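Local coordinates for protein tryptophane-5-halogenase (Microbispora sp. ATCC PTA-5024, PDB 5UAO) that probably chlorinates a tryptophan of the NAI-107 lanthipeptide at carbon 5 of its indole, as a flavin-dependent halogenase that carries FAD, at residues R180-R183 with Y184-L188; P374-R377 with R378-L381. All blocks are in the same frame, centred on the assembly; numbering follows the deposited sequence.

Contact 1. Residues R180-R183 with Y184-L188; sequences RLVR and YLTEL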
loop_
_atom_site.group_PDB
_atom_site.type_symbol
_atom_site.label_atom_id
_atom_site.label_comp_id
_atom_site.label_asym_id
_atom_site.label_seq_id
_atom_site.Cartn_x
_atom_site.Cartn_y
_atom_site.Cartn_z
ATOM N N ARG A 180 -27.328 23.591 7.131
ATOM C CA ARG A 180 -28.350 22.664 6.653
ATOM C C ARG A 180 -27.908 21.258 6.844
ATOM O O ARG A 180 -28.749 20.411 7.146
ATOM C CB ARG A 180 -28.738 22.807 5.165
ATOM C CG ARG A 180 -29.621 24.006 4.844
ATOM C CD ARG A 180 -30.166 23.973 3.437
ATOM N NE ARG A 180 -29.160 24.281 2.403
ATOM C CZ ARG A 180 -28.827 25.515 1.973
ATOM N NH1 ARG A 180 -29.358 26.605 2.506
ATOM N NH2 ARG A 180 -27.942 25.674 1.007
ATOM N N LEU A 181 -26.622 20.964 6.628
ATOM C CA LEU A 181 -26.159 19.582 6.773
ATOM C C LEU A 181 -26.311 19.059 8.161
ATOM O O LEU A 181 -26.790 17.898 8.390
ATOM C CB LEU A 181 -24.699 19.394 6.327
ATOM C CG LEU A 181 -24.119 17.992 6.524
ATOM C CD1 LEU A 181 -24.819 16.958 5.655
ATOM C CD2 LEU A 181 -22.620 18.002 6.244
ATOM N N VAL A 182 -25.804 19.849 9.102
ATOM C CA VAL A 182 -25.946 19.498 10.500
ATOM C C VAL A 182 -27.384 19.282 10.968
ATOM O O VAL A 182 -27.627 18.362 11.745
ATOM C CB VAL A 182 -25.150 20.430 11.452
ATOM C CG1 VAL A 182 -25.380 19.975 12.891
ATOM C CG2 VAL A 182 -23.661 20.272 11.181
ATOM N N ARG A 183 -28.292 20.150 10.537
ATOM C CA ARG A 183 -29.674 20.074 10.965
ATOM C C ARG A 183 -30.248 18.739 10.431
ATOM O O ARG A 183 -30.936 18.033 11.120
ATOM C CB ARG A 183 -30.466 21.287 10.454
ATOM C CG ARG A 183 -31.952 21.215 10.771
ATOM C CD ARG A 183 -32.629 22.538 10.495
ATOM N NE ARG A 183 -34.048 22.394 10.161
ATOM C CZ ARG A 183 -35.048 22.307 11.044
ATOM N NH1 ARG A 183 -34.816 22.335 12.362
ATOM N NH2 ARG A 183 -36.300 22.190 10.597
ATOM N N TYR A 184 -29.940 18.429 9.185
ATOM C CA TYR A 184 -30.412 17.203 8.591
ATOM C C TYR A 184 -29.889 15.959 9.244
ATOM O O TYR A 184 -30.638 15.039 9.556
ATOM C CB TYR A 184 -30.018 17.144 7.132
ATOM C CG TYR A 184 -30.502 15.881 6.487
ATOM C CD1 TYR A 184 -31.884 15.614 6.377
ATOM C CD2 TYR A 184 -29.634 15.012 5.895
ATOM C CE1 TYR A 184 -32.358 14.448 5.754
ATOM C CE2 TYR A 184 -30.102 13.861 5.252
ATOM C CZ TYR A 184 -31.468 13.595 5.163
ATOM O OH TYR A 184 -31.938 12.451 4.508
ATOM N N LEU A 185 -28.584 15.909 9.467
ATOM C CA LEU A 185 -28.016 14.811 10.198
ATOM C C LEU A 185 -28.600 14.690 11.613
ATOM O O LEU A 185 -28.821 13.596 12.122
ATOM C CB LEU A 185 -26.490 14.946 10.287
ATOM C CG LEU A 185 -25.690 14.946 8.986
ATOM C CD1 LEU A 185 -24.213 15.216 9.275
ATOM C CD2 LEU A 185 -25.921 13.673 8.203
ATOM N N THR A 186 -28.889 15.819 12.222
ATOM C CA THR A 186 -29.447 15.793 13.574
ATOM C C THR A 186 -30.849 15.183 13.573
ATOM O O THR A 186 -31.230 14.373 14.442
ATOM C CB THR A 186 -29.483 17.215 14.140
ATOM O OG1 THR A 186 -28.137 17.722 14.242
ATOM C CG2 THR A 186 -30.186 17.253 15.545
ATOM N N GLU A 187 -31.589 15.534 12.549
ATOM C CA GLU A 187 -32.939 14.992 12.362
ATOM C C GLU A 187 -32.896 13.509 12.079
ATOM O O GLU A 187 -33.707 12.759 12.623
ATOM C CB GLU A 187 -33.675 15.740 11.206
ATOM C CG GLU A 187 -34.983 15.083 10.721
ATOM C CD GLU A 187 -35.184 15.125 9.194
ATOM O OE1 GLU A 187 -35.657 16.165 8.660
ATOM O OE2 GLU A 187 -34.903 14.091 8.528
ATOM N N LEU A 188 -31.969 13.080 11.220
ATOM C CA LEU A 188 -31.842 11.685 10.883
ATOM C C LEU A 188 -31.479 10.883 12.078
ATOM O O LEU A 188 -32.037 9.852 12.280
ATOM C CB LEU A 188 -30.795 11.418 9.790
ATOM C CG LEU A 188 -31.203 11.327 8.349
ATOM C CD1 LEU A 188 -30.026 10.878 7.476
ATOM C CD2 LEU A 188 -32.331 10.325 8.208
#

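Contact 2. Residues P374-R377 with R378-L381; sequences PSSR and RDPL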
loop_
_atom_site.group_PDB
_atom_site.type_symbol
_atom_site.label_atom_id
_atom_site.label_comp_id
_atom_site.label_asym_id
_atom_site.label_seq_id
_atom_site.Cartn_x
_atom_site.Cartn_y
_atom_site.Cartn_z
ATOM N N PRO A 374 -14.801 -3.632 19.476
ATOM C CA PRO A 374 -15.073 -4.976 19.983
ATOM C C PRO A 374 -16.514 -5.174 20.428
ATOM O O PRO A 374 -17.196 -4.228 20.741
ATOM C CB PRO A 374 -14.123 -5.115 21.171
ATOM C CG PRO A 374 -13.043 -4.088 20.932
ATOM C CD PRO A 374 -13.742 -2.951 20.255
ATOM N N SER A 375 -16.946 -6.414 20.440
ATOM C CA SER A 375 -18.247 -6.815 20.964
ATOM C C SER A 375 -18.269 -6.815 22.474
ATOM O O SER A 375 -19.340 -6.767 23.051
ATOM C CB SER A 375 -18.554 -8.253 20.593
ATOM O OG SER A 375 -18.411 -8.437 19.218
ATOM N N SER A 376 -17.101 -6.912 23.099
ATOM C CA SER A 376 -17.027 -7.076 24.539
ATOM C C SER A 376 -15.642 -6.680 25.079
ATOM O O SER A 376 -14.657 -6.652 24.335
ATOM C CB SER A 376 -17.363 -8.538 24.935
ATOM O OG SER A 376 -16.200 -9.350 24.953
ATOM N N ARG A 377 -15.576 -6.386 26.382
ATOM C CA ARG A 377 -14.321 -5.915 26.993
ATOM C C ARG A 377 -13.278 -7.045 27.076
ATOM O O ARG A 377 -12.096 -6.797 27.250
ATOM C CB ARG A 377 -14.578 -5.196 28.331
ATOM C CG ARG A 377 -15.810 -4.270 28.270
ATOM C CD ARG A 377 -16.038 -3.324 29.451
ATOM N NE ARG A 377 -17.466 -2.970 29.555
ATOM C CZ ARG A 377 -18.370 -3.705 30.207
ATOM N NH1 ARG A 377 -18.019 -4.823 30.852
ATOM N NH2 ARG A 377 -19.637 -3.324 30.240
ATOM N N ARG A 378 -13.703 -8.283 26.904
ATOM C CA ARG A 378 -12.757 -9.408 26.858
ATOM C C ARG A 378 -11.989 -9.512 25.489
ATOM O O ARG A 378 -10.774 -9.677 25.484
ATOM C CB ARG A 378 -13.476 -10.715 27.270
ATOM C CG ARG A 378 -13.923 -10.710 28.750
ATOM C CD ARG A 378 -15.049 -11.691 29.093
ATOM N NE ARG A 378 -16.093 -11.708 28.056
ATOM C CZ ARG A 378 -16.348 -12.712 27.205
ATOM N NH1 ARG A 378 -15.673 -13.856 27.252
ATOM N NH2 ARG A 378 -17.317 -12.582 26.300
ATOM N N ASP A 379 -12.696 -9.374 24.361
ATOM C CA ASP A 379 -12.107 -9.392 22.998
ATOM C C ASP A 379 -10.741 -8.634 22.820
ATOM O O ASP A 379 -10.459 -7.636 23.483
ATOM C CB ASP A 379 -13.150 -8.838 21.991
ATOM C CG ASP A 379 -14.235 -9.868 21.582
ATOM O OD1 ASP A 379 -13.880 -10.858 20.894
ATOM O OD2 ASP A 379 -15.447 -9.672 21.886
ATOM N N PRO A 380 -9.872 -9.101 21.902
ATOM C CA PRO A 380 -8.599 -8.340 21.640
ATOM C C PRO A 380 -8.827 -6.903 21.103
ATOM O O PRO A 380 -9.772 -6.662 20.348
ATOM C CB PRO A 380 -7.857 -9.199 20.593
ATOM C CG PRO A 380 -8.829 -10.265 20.163
ATOM C CD PRO A 380 -9.906 -10.405 21.211
ATOM N N LEU A 381 -8.013 -5.955 21.527
ATOM C CA LEU A 381 -8.278 -4.551 21.144
ATOM C C LEU A 381 -7.398 -4.124 19.968
ATOM O O LEU A 381 -6.249 -4.023 20.137
ATOM C CB LEU A 381 -8.009 -3.634 22.312
ATOM C CG LEU A 381 -8.482 -2.196 22.082
ATOM C CD1 LEU A 381 -9.999 -2.128 21.967
ATOM C CD2 LEU A 381 -8.003 -1.326 23.232
#

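Contact 1. Residues R180-R183 with Y184-L188
The carbonyl oxygen of V182 is gripped twice from one residue, T186, one turn further along the same helix. T186 OG1 donates a hydrogen bond to V182 O at 2.6 Å, and the T186 backbone N reaches that same V182 O at 2.9 Å with an N-H...O angle of 145°. Hydroxyl and amide come at the oxygen from opposite faces of its carbonyl plane, each well tilted out of it. What puts the hydroxyl there is the first torsion of T186: OG1 lies anti to its own carbonyl carbon and beside its N (chi1 -63°), leaning back over the preceding turn. A threonine hydroxyl bonded to the carbonyl four residues back is a common feature inside alpha helices, and it gives the acceptor a second donor. Replacing T186 by alanine removes the hydroxyl, would probably leave V182 O with only the amide from this residue, and is likely to open a small gap beside V182 CG1, 3.8 Å from T186 OG1.

L181 and L185 add an apolar contact: L181 CG lies 3.9 Å from L185 CD1, the two side chains meeting aslant. In the backbone, L185 N donates to L181 O at 2.9 Å in an almost straight bond (175°); Y184 N on R180 O and E187 N on R183 O continue the i to i+4 pattern of an alpha helix.

Helix 178-191 is wedged between two others. L181 and Y184 pack on F93 of helix 90-97, where Y184 OH also bonds E92, while V182, L185 and T186 lean on T39, L43, L46 and Y42 of helix 39-51, which follows strand 31-35 of the mixed sheet.

Contact 2. Residues P374-R377 with R378-L381
S376 OG sits at the centre of this turn, held between an acid and a backbone amide. It donates to D379 OD2 at 3.2 Å, meeting that oxygen from above the carboxylate plane, 46° out of it. From the other partner, R378 N points at S376 OG over 3.3 Å in a weak, bent bond with an N-H...O angle of 136°. Side-chain oxygen to the amide two residues on is the pattern of an ST turn, here in the connection between helices 358-372 and 383-406. The hydroxyl can serve both because chi1 of S376 (89°) sets OG between its own N and carbonyl carbon. The guanidinium of R378 also curls back, its NH2 coming within 3.7 Å of S376 OG at an oblique angle, while R378 NH2 makes a salt bridge to D25.

The apolar half of the turn lies around P374. Its CB rests against D379 CB at 3.9 Å, and its CG touches L381 CD1 at 3.8 Å; P374 and L381 both pack on W337 of strand 337-338. The extended R377 side chain ends in a salt bridge to D226.

The two carboxylate oxygens of D379 thus have separate work: OD2 accepts the hydrogen bond from S376 OG, while OD1 bridges to R477 of the second subunit. With that positive partner, D379 probably stays ionised, and the serine bond probably helps set the rotation of its carboxylate.

Overall arrangement
Contact 1 comes earlier in the chain than contact 2; their centres are about 32 Å apart and their nearest atoms about 22 Å, so they do not touch. Contact 1 is the nearer to the middle of the chain, its centre about 19 Å from the chain's centre against about 31 Å for contact 2. The side chain of V182 is about 7 Å from the bound FAD, near but not in contact, so contact 1 lies in the second shell of the cofactor. Contact 2 lies in the connection between helix 358-372 and helix 383-406, where the second subunit meets it. One thus stands behind the FAD site, the other at the subunit boundary.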